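Local coordinates for putative glucoamylase (Bacteroides caccae ATCC 43185, PDB 4QT9), which probably hydrolyses glycosidic bonds of alpha-glucans, as a putative glucoamylase with an alpha/alpha toroid fold, at residues P42-L46 with R97-L102; I74-L78 with R94-I98; L145-H149 with I166-W170. All blocks are in the same frame, centred on the assembly; numbering follows the deposited sequence.

The three contacts lie on the same side of the chain's centre and come in sequence order on adjacent helices. Interactions 1 and 2, whose centres are about 9 Å apart, both use helix 88-104; their ranges overlap at Arg97 and Ile98, of which Ile98 touches both partners, the loop 42-46 and helix 67-83. Interaction 3 joins the next two helices, 135-152 and 157-172, its centre about 11 Å from that of interaction 2 and about 14 Å from that of interaction 1. Met95 meets Val148 and Val99 meets Ile166, so interaction 3 packs against the helix used by interactions 1 and 2. Together they describe part of the helical wall expected of an alpha/alpha toroid.

Interaction 1. Residues P42-L46 with R97-L102; sequences PNSGL and RIVSFL
Leu46 and Ser44 press against Phe101 from the loop 42-46, while Leu46 also reaches Ile98 one helical turn back. The Ser44 bump is its CB, which sits over one face of the Phe101 ring, offset toward the rim, 3.7 Å from the centroid. In this CH-pi contact the centroid-to-CB line is 19° off the ring normal, so CB lies over the face. The Leu46 fork straddles two neighbours on the helix: its CD1 lies 3.5 Å from Phe101 CD2, and its CD2 meets Ile98 CG2 at 3.5 Å, tighter than usual for two methyl groups. The hollow beside Gly45 is shallow, since a beta carbon there would fall only 3.2 Å from Arg97 CD; together with the positive phi, this explains why a residue without a side chain fits. Replacing Phe101 with an alanine would probably open a gap beneath Ser44 CB and deprive Leu46 CD1 of its lateral support.

The Arg97 chain is extended until it bends at chi3 (-66°), which turns the guanidinium along the loop backbone. Its NH1 then donates to Asn43 O over 3.2 Å, and that oxygen lies in the guanidinium plane at its edge. The bond is fairly straight, 162° at the hydrogen. A water joins the same Asn43 O to Arg97 O, lying 2.7 Å from the latter. Within the loop, Leu46 N donates to Ser44 OG at 3.0 Å, an ST turn, and Glu41 holds that hydroxyl as well. Trp116 packs edge-to-face against the Phe101 ring. The contact therefore divides by chemistry: an apolar inset in which Leu46 and Ile98 are buried and Phe101, partly exposed, forms one wall, bordered by an exposed arginine and a bridging water that satisfy a loop carbonyl.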
loop_
_atom_site.group_PDB
_atom_site.type_symbol
_atom_site.label_atom_id
_atom_site.label_comp_id
_atom_site.label_asym_id
_atom_site.label_seq_id
_atom_site.Cartn_x
_atom_site.Cartn_y
_atom_site.Cartn_z
ATOM N N PRO A 42 11.036 17.247 -5.305
ATOM C CA PRO A 42 10.596 18.656 -5.178
ATOM C C PRO A 42 9.557 19.183 -6.162
ATOM O O PRO A 42 8.650 19.895 -5.710
ATOM C CB PRO A 42 11.897 19.457 -5.320
ATOM C CG PRO A 42 12.897 18.503 -5.892
ATOM C CD PRO A 42 12.507 17.159 -5.376
ATOM N N ASN A 43 9.689 18.883 -7.482
ATOM C CA ASN A 43 8.748 19.367 -8.493
ATOM C C ASN A 43 7.321 18.821 -8.257
ATOM O O ASN A 43 6.358 19.596 -8.246
ATOM C CB ASN A 43 9.240 18.997 -9.902
ATOM C CG ASN A 43 10.559 19.625 -10.282
ATOM O OD1 ASN A 43 10.620 20.756 -10.777
ATOM N ND2 ASN A 43 11.641 18.886 -10.089
ATOM N N SER A 44 7.187 17.498 -8.102
ATOM C CA SER A 44 5.910 16.814 -7.939
ATOM C C SER A 44 5.328 16.874 -6.531
ATOM O O SER A 44 4.119 16.749 -6.379
ATOM C CB SER A 44 6.073 15.349 -8.326
ATOM O OG SER A 44 6.924 14.665 -7.422
ATOM N N GLY A 45 6.191 16.944 -5.517
ATOM C CA GLY A 45 5.765 16.862 -4.120
ATOM C C GLY A 45 5.468 15.411 -3.751
ATOM O O GLY A 45 5.065 15.102 -2.615
ATOM N N LEU A 46 5.700 14.498 -4.724
ATOM C CA LEU A 46 5.406 13.074 -4.586
ATOM C C LEU A 46 6.584 12.250 -4.105
ATOM O O LEU A 46 7.723 12.722 -4.035
ATOM C CB LEU A 46 4.838 12.482 -5.884
ATOM C CG LEU A 46 3.439 12.959 -6.221
ATOM C CD1 LEU A 46 3.054 12.506 -7.563
ATOM C CD2 LEU A 46 2.446 12.466 -5.196
ATOM N N ARG A 97 0.335 21.102 -5.175
ATOM C CA ARG A 97 1.510 20.734 -5.956
ATOM C C ARG A 97 1.322 19.300 -6.511
ATOM O O ARG A 97 1.532 19.094 -7.712
ATOM C CB ARG A 97 2.782 20.830 -5.085
ATOM C CG ARG A 97 4.056 20.405 -5.822
ATOM C CD ARG A 97 5.333 20.595 -5.005
ATOM N NE ARG A 97 5.625 22.015 -4.730
ATOM C CZ ARG A 97 6.155 22.873 -5.597
ATOM N NH1 ARG A 97 6.447 22.482 -6.839
ATOM N NH2 ARG A 97 6.365 24.138 -5.243
ATOM N N ILE A 98 0.899 18.332 -5.653
ATOM C CA ILE A 98 0.680 16.944 -6.066
ATOM C C ILE A 98 -0.417 16.853 -7.166
ATOM O O ILE A 98 -0.189 16.250 -8.217
ATOM C CB ILE A 98 0.339 16.033 -4.859
ATOM C CG1 ILE A 98 1.569 15.889 -3.888
ATOM C CG2 ILE A 98 -0.198 14.687 -5.358
ATOM C CD1 ILE A 98 1.206 15.299 -2.470
ATOM N N VAL A 99 -1.582 17.462 -6.932
ATOM C CA VAL A 99 -2.682 17.467 -7.904
ATOM C C VAL A 99 -2.223 18.105 -9.249
ATOM O O VAL A 99 -2.545 17.562 -10.303
ATOM C CB VAL A 99 -3.945 18.156 -7.329
ATOM C CG1 VAL A 99 -5.049 18.243 -8.377
ATOM C CG2 VAL A 99 -4.453 17.420 -6.082
ATOM N N SER A 100 -1.450 19.207 -9.213
ATOM C CA SER A 100 -0.968 19.866 -10.436
ATOM C C SER A 100 -0.076 18.912 -11.234
ATOM O O SER A 100 -0.182 18.871 -12.465
ATOM C CB SER A 100 -0.214 21.158 -10.118
ATOM O OG SER A 100 -1.056 22.070 -9.443
ATOM N N PHE A 101 0.805 18.158 -10.541
ATOM C CA PHE A 101 1.662 17.153 -11.189
ATOM C C PHE A 101 0.813 16.046 -11.822
ATOM O O PHE A 101 1.055 15.690 -12.970
ATOM C CB PHE A 101 2.689 16.539 -10.208
ATOM C CG PHE A 101 3.485 15.398 -10.809
ATOM C CD1 PHE A 101 4.647 15.642 -11.540
ATOM C CD2 PHE A 101 3.067 14.076 -10.659
ATOM C CE1 PHE A 101 5.382 14.586 -12.089
ATOM C CE2 PHE A 101 3.820 13.021 -11.190
ATOM C CZ PHE A 101 4.962 13.283 -11.915
ATOM N N LEU A 102 -0.170 15.506 -11.087
ATOM C CA LEU A 102 -1.023 14.407 -11.579
ATOM C C LEU A 102 -1.904 14.821 -12.770
ATOM O O LEU A 102 -2.253 13.973 -13.608
ATOM C CB LEU A 102 -1.896 13.840 -10.454
ATOM C CG LEU A 102 -1.137 13.132 -9.309
ATOM C CD1 LEU A 102 -2.069 12.790 -8.180
ATOM C CD2 LEU A 102 -0.449 11.860 -9.799
HETATM O O HOH W 1 3.515 20.050 -9.290
HETATM O O HOH W 2 8.345 22.847 -9.576
#

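Interaction 2. Residues I74-L78 with R94-I98; sequences IMAIL and RMERI
Arg94 and Ile77 meet through the flat group of the contact: the guanidinium receives Ile77 CD1 obliquely, with that methyl 3.8 Å from Arg94 NH1. With CG anti to the backbone N, Arg94 CG already stands 4.0 Å from Ile77 CD1, and bends at chi2 and chi3, 62° and 65°, bring the guanidinium back so that NH1 nears the same methyl. The polar side of the group is used beyond the two helices, where NH1 donates to Phe36 O, NH2 donates to Trp37 O, and the Trp37 indole makes a cation-pi contact with it.

Apolar side chains fill the rest. The Met95 residue is selenomethionine, and its terminal CE enters between Ile74, Ile77 and Leu78 of the facing helix. It lies 3.6 Å from Ile77 CG2, and a similar 3.8 Å from Leu78 CD1. The methyl also comes up to the carbonyl oxygen of Ile74, whose hydrogen-bond partner is Leu78 N in the helix. One turn along, Ile74 CD1 packs on Ile98 CG2 at 3.8 Å.

No hydrogen bond crosses the contact, and the short axes approach no closer than 11.7 Å, a spacing bridged by long side chains. Their directions differ by 164°, nearly antiparallel. Helices 67-83 and 88-104 follow one another directly, so this is an antiparallel alpha-alpha hairpin, consistent with the alpha/alpha toroid fold of the protein.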
loop_
_atom_site.group_PDB
_atom_site.type_symbol
_atom_site.label_atom_id
_atom_site.label_comp_id
_atom_site.label_asym_id
_atom_site.label_seq_id
_atom_site.Cartn_x
_atom_site.Cartn_y
_atom_site.Cartn_z
ATOM N N ILE A 74 0.457 10.285 0.283
ATOM C CA ILE A 74 -0.575 11.311 0.340
ATOM C C ILE A 74 -1.397 11.115 1.667
ATOM O O ILE A 74 -1.669 12.101 2.366
ATOM C CB ILE A 74 -1.407 11.152 -0.972
ATOM C CG1 ILE A 74 -0.857 12.038 -2.089
ATOM C CG2 ILE A 74 -2.899 11.295 -0.792
ATOM C CD1 ILE A 74 -1.253 11.533 -3.539
HETATM N N MSE A 75 -1.719 9.835 2.021
HETATM C CA MSE A 75 -2.451 9.440 3.243
HETATM C C MSE A 75 -1.579 9.700 4.458
HETATM O O MSE A 75 -2.063 10.140 5.496
HETATM C CB MSE A 75 -2.856 7.956 3.188
HETATM C CG MSE A 75 -3.949 7.685 2.196
HETATM SE SE MSE A 75 -4.278 5.771 2.072
HETATM C CE MSE A 75 -6.238 5.792 2.427
ATOM N N ALA A 76 -0.283 9.460 4.313
ATOM C CA ALA A 76 0.696 9.755 5.363
ATOM C C ALA A 76 0.771 11.292 5.600
ATOM O O ALA A 76 0.811 11.733 6.749
ATOM C CB ALA A 76 2.061 9.187 4.988
ATOM N N ILE A 77 0.709 12.100 4.526
ATOM C CA ILE A 77 0.750 13.561 4.639
ATOM C C ILE A 77 -0.564 14.066 5.303
ATOM O O ILE A 77 -0.511 14.928 6.185
ATOM C CB ILE A 77 1.022 14.184 3.254
ATOM C CG1 ILE A 77 2.483 13.919 2.826
ATOM C CG2 ILE A 77 0.714 15.701 3.259
ATOM C CD1 ILE A 77 2.850 14.250 1.308
ATOM N N LEU A 78 -1.717 13.460 4.925
ATOM C CA LEU A 78 -3.056 13.768 5.463
ATOM C C LEU A 78 -3.101 13.559 6.993
ATOM O O LEU A 78 -3.567 14.430 7.726
ATOM C CB LEU A 78 -4.092 12.882 4.755
ATOM C CG LEU A 78 -5.525 13.370 4.617
ATOM C CD1 LEU A 78 -5.611 14.660 3.828
ATOM C CD2 LEU A 78 -6.322 12.356 3.872
ATOM N N ARG A 94 1.088 21.577 -0.377
ATOM C CA ARG A 94 1.621 20.307 -0.864
ATOM C C ARG A 94 0.591 19.543 -1.715
ATOM O O ARG A 94 0.961 19.044 -2.782
ATOM C CB ARG A 94 2.145 19.417 0.281
ATOM C CG ARG A 94 2.583 17.986 -0.134
ATOM C CD ARG A 94 3.749 17.952 -1.120
ATOM N NE ARG A 94 4.941 18.500 -0.489
ATOM C CZ ARG A 94 5.836 17.771 0.158
ATOM N NH1 ARG A 94 5.725 16.444 0.196
ATOM N NH2 ARG A 94 6.870 18.352 0.742
HETATM N N MSE A 95 -0.682 19.451 -1.259
HETATM C CA MSE A 95 -1.750 18.763 -2.005
HETATM C C MSE A 95 -1.933 19.399 -3.382
HETATM O O MSE A 95 -2.072 18.665 -4.359
HETATM C CB MSE A 95 -3.095 18.755 -1.238
HETATM C CG MSE A 95 -3.067 17.910 0.046
HETATM SE SE MSE A 95 -2.224 16.114 -0.124
HETATM C CE MSE A 95 -2.568 15.483 1.680
ATOM N N GLU A 96 -1.905 20.744 -3.454
ATOM C CA GLU A 96 -2.055 21.498 -4.711
ATOM C C GLU A 96 -0.920 21.122 -5.677
ATOM O O GLU A 96 -1.180 20.825 -6.844
ATOM C CB GLU A 96 -2.093 23.014 -4.434
ATOM C CG GLU A 96 -1.658 23.904 -5.592
ATOM C CD GLU A 96 -2.573 23.988 -6.794
ATOM O OE1 GLU A 96 -3.793 24.183 -6.601
ATOM O OE2 GLU A 96 -2.059 23.930 -7.933
ATOM N N ARG A 97 0.335 21.102 -5.175
ATOM C CA ARG A 97 1.510 20.734 -5.956
ATOM C C ARG A 97 1.322 19.300 -6.511
ATOM O O ARG A 97 1.532 19.094 -7.712
ATOM C CB ARG A 97 2.782 20.830 -5.085
ATOM C CG ARG A 97 4.056 20.405 -5.822
ATOM C CD ARG A 97 5.333 20.595 -5.005
ATOM N NE ARG A 97 5.625 22.015 -4.730
ATOM C CZ ARG A 97 6.155 22.873 -5.597
ATOM N NH1 ARG A 97 6.447 22.482 -6.839
ATOM N NH2 ARG A 97 6.365 24.138 -5.243
ATOM N N ILE A 98 0.899 18.332 -5.653
ATOM C CA ILE A 98 0.680 16.944 -6.066
ATOM C C ILE A 98 -0.417 16.853 -7.166
ATOM O O ILE A 98 -0.189 16.250 -8.217
ATOM C CB ILE A 98 0.339 16.033 -4.859
ATOM C CG1 ILE A 98 1.569 15.889 -3.888
ATOM C CG2 ILE A 98 -0.198 14.687 -5.358
ATOM C CD1 ILE A 98 1.206 15.299 -2.470
#

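Interaction 3. Residues L145-H149 with I166-W170; sequences LLAVH and IDRLW
Leu146 and Trp170 are brought together by two torsions: Leu146 has CG anti to its carbonyl carbon, whereas Trp170 has CG anti to the backbone N (chi1 157°). The leucine fork thereby lies over one face of the indole. Its CD2 is 3.8 Å from the centroid of the five-membered ring, 13° off the normal, a CH-pi contact, and CD1 lies over the same face nearer the six-membered ring, 4.1 Å from Trp170 CZ2.

Ile166 supplies the other wedge. Its CG2 branch reaches His149 CB at 3.8 Å and also meets Leu145 O, while CD1 rests on Val148 CG1 at 3.7 Å. His149, partly exposed, brings NE2 to 4.0 Å from Asp167 CB; the carboxylate itself pairs with Arg171, and Trp170 NE1 bonds to Asp419. The axes of the short segments approach to 10.0 Å and run at 147°, antiparallel but oblique.

Around this pair, helix 88-104 packs Val99 on Ile166 and Leu102 on Leu145, helix 67-83 sets Ile74 and Leu78 on Val148, and helix 209-217 brings Leu214 against both Leu146 and Trp170.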
loop_
_atom_site.group_PDB
_atom_site.type_symbol
_atom_site.label_atom_id
_atom_site.label_comp_id
_atom_site.label_asym_id
_atom_site.label_seq_id
_atom_site.Cartn_x
_atom_site.Cartn_y
_atom_site.Cartn_z
ATOM N N LEU A 145 -6.055 9.407 -2.897
ATOM C CA LEU A 145 -6.697 10.635 -3.392
ATOM C C LEU A 145 -8.172 10.754 -2.930
ATOM O O LEU A 145 -8.596 11.841 -2.545
ATOM C CB LEU A 145 -6.599 10.726 -4.914
ATOM C CG LEU A 145 -5.224 11.064 -5.494
ATOM C CD1 LEU A 145 -5.240 10.897 -7.013
ATOM C CD2 LEU A 145 -4.783 12.504 -5.147
ATOM N N LEU A 146 -8.915 9.632 -2.879
ATOM C CA LEU A 146 -10.311 9.696 -2.427
ATOM C C LEU A 146 -10.388 10.071 -0.939
ATOM O O LEU A 146 -11.334 10.739 -0.537
ATOM C CB LEU A 146 -11.066 8.395 -2.723
ATOM C CG LEU A 146 -11.339 8.135 -4.230
ATOM C CD1 LEU A 146 -12.152 6.878 -4.437
ATOM C CD2 LEU A 146 -12.084 9.313 -4.908
ATOM N N ALA A 147 -9.385 9.665 -0.144
ATOM C CA ALA A 147 -9.262 10.042 1.263
ATOM C C ALA A 147 -9.041 11.584 1.399
ATOM O O ALA A 147 -9.710 12.226 2.210
ATOM C CB ALA A 147 -8.108 9.279 1.912
ATOM N N VAL A 148 -8.140 12.173 0.587
ATOM C CA VAL A 148 -7.879 13.637 0.590
ATOM C C VAL A 148 -9.144 14.363 0.121
ATOM O O VAL A 148 -9.515 15.408 0.668
ATOM C CB VAL A 148 -6.637 14.038 -0.268
ATOM C CG1 VAL A 148 -6.483 15.566 -0.379
ATOM C CG2 VAL A 148 -5.365 13.412 0.283
ATOM N N HIS A 149 -9.801 13.802 -0.897
ATOM C CA HIS A 149 -11.057 14.343 -1.421
ATOM C C HIS A 149 -12.076 14.524 -0.279
ATOM O O HIS A 149 -12.657 15.603 -0.133
ATOM C CB HIS A 149 -11.641 13.418 -2.502
ATOM C CG HIS A 149 -12.937 13.958 -3.015
ATOM N ND1 HIS A 149 -14.136 13.637 -2.410
ATOM C CD2 HIS A 149 -13.155 14.906 -3.949
ATOM C CE1 HIS A 149 -15.051 14.372 -3.016
ATOM N NE2 HIS A 149 -14.511 15.141 -3.963
ATOM N N ILE A 166 -9.473 16.777 -7.685
ATOM C CA ILE A 166 -9.225 15.373 -7.386
ATOM C C ILE A 166 -10.361 14.505 -7.990
ATOM O O ILE A 166 -10.083 13.448 -8.599
ATOM C CB ILE A 166 -9.068 15.149 -5.858
ATOM C CG1 ILE A 166 -7.689 15.646 -5.380
ATOM C CG2 ILE A 166 -9.250 13.655 -5.504
ATOM C CD1 ILE A 166 -7.581 16.010 -3.907
ATOM N N ASP A 167 -11.621 14.938 -7.808
ATOM C CA ASP A 167 -12.774 14.201 -8.353
ATOM C C ASP A 167 -12.677 14.091 -9.874
ATOM O O ASP A 167 -13.019 13.054 -10.403
ATOM C CB ASP A 167 -14.113 14.825 -7.939
ATOM C CG ASP A 167 -15.313 13.895 -8.204
ATOM O OD1 ASP A 167 -15.367 12.807 -7.611
ATOM O OD2 ASP A 167 -16.186 14.269 -8.991
ATOM N N ARG A 168 -12.165 15.125 -10.560
ATOM C CA ARG A 168 -11.968 15.075 -12.011
ATOM C C ARG A 168 -10.942 13.977 -12.388
ATOM O O ARG A 168 -11.200 13.238 -13.338
ATOM C CB ARG A 168 -11.535 16.436 -12.581
ATOM C CG ARG A 168 -11.692 16.493 -14.102
ATOM C CD ARG A 168 -10.876 17.602 -14.743
ATOM N NE ARG A 168 -10.301 17.188 -16.027
ATOM C CZ ARG A 168 -10.453 17.847 -17.173
ATOM N NH1 ARG A 168 -11.163 18.970 -17.213
ATOM N NH2 ARG A 168 -9.894 17.392 -18.287
ATOM N N LEU A 169 -9.803 13.852 -11.634
ATOM C CA LEU A 169 -8.798 12.834 -11.904
ATOM C C LEU A 169 -9.371 11.453 -11.690
ATOM O O LEU A 169 -9.043 10.566 -12.463
ATOM C CB LEU A 169 -7.533 13.004 -11.017
ATOM C CG LEU A 169 -6.699 14.302 -11.230
ATOM C CD1 LEU A 169 -5.717 14.515 -10.079
ATOM C CD2 LEU A 169 -5.969 14.297 -12.567
ATOM N N TRP A 170 -10.156 11.263 -10.599
ATOM C CA TRP A 170 -10.844 10.025 -10.222
ATOM C C TRP A 170 -11.835 9.666 -11.356
ATOM O O TRP A 170 -11.818 8.532 -11.837
ATOM C CB TRP A 170 -11.558 10.200 -8.840
ATOM C CG TRP A 170 -12.726 9.280 -8.522
ATOM C CD1 TRP A 170 -14.010 9.660 -8.243
ATOM C CD2 TRP A 170 -12.702 7.835 -8.419
ATOM N NE1 TRP A 170 -14.786 8.551 -7.962
ATOM C CE2 TRP A 170 -14.002 7.419 -8.052
ATOM C CE3 TRP A 170 -11.716 6.858 -8.625
ATOM C CZ2 TRP A 170 -14.325 6.069 -7.820
ATOM C CZ3 TRP A 170 -12.043 5.513 -8.426
ATOM C CH2 TRP A 170 -13.338 5.131 -8.042
#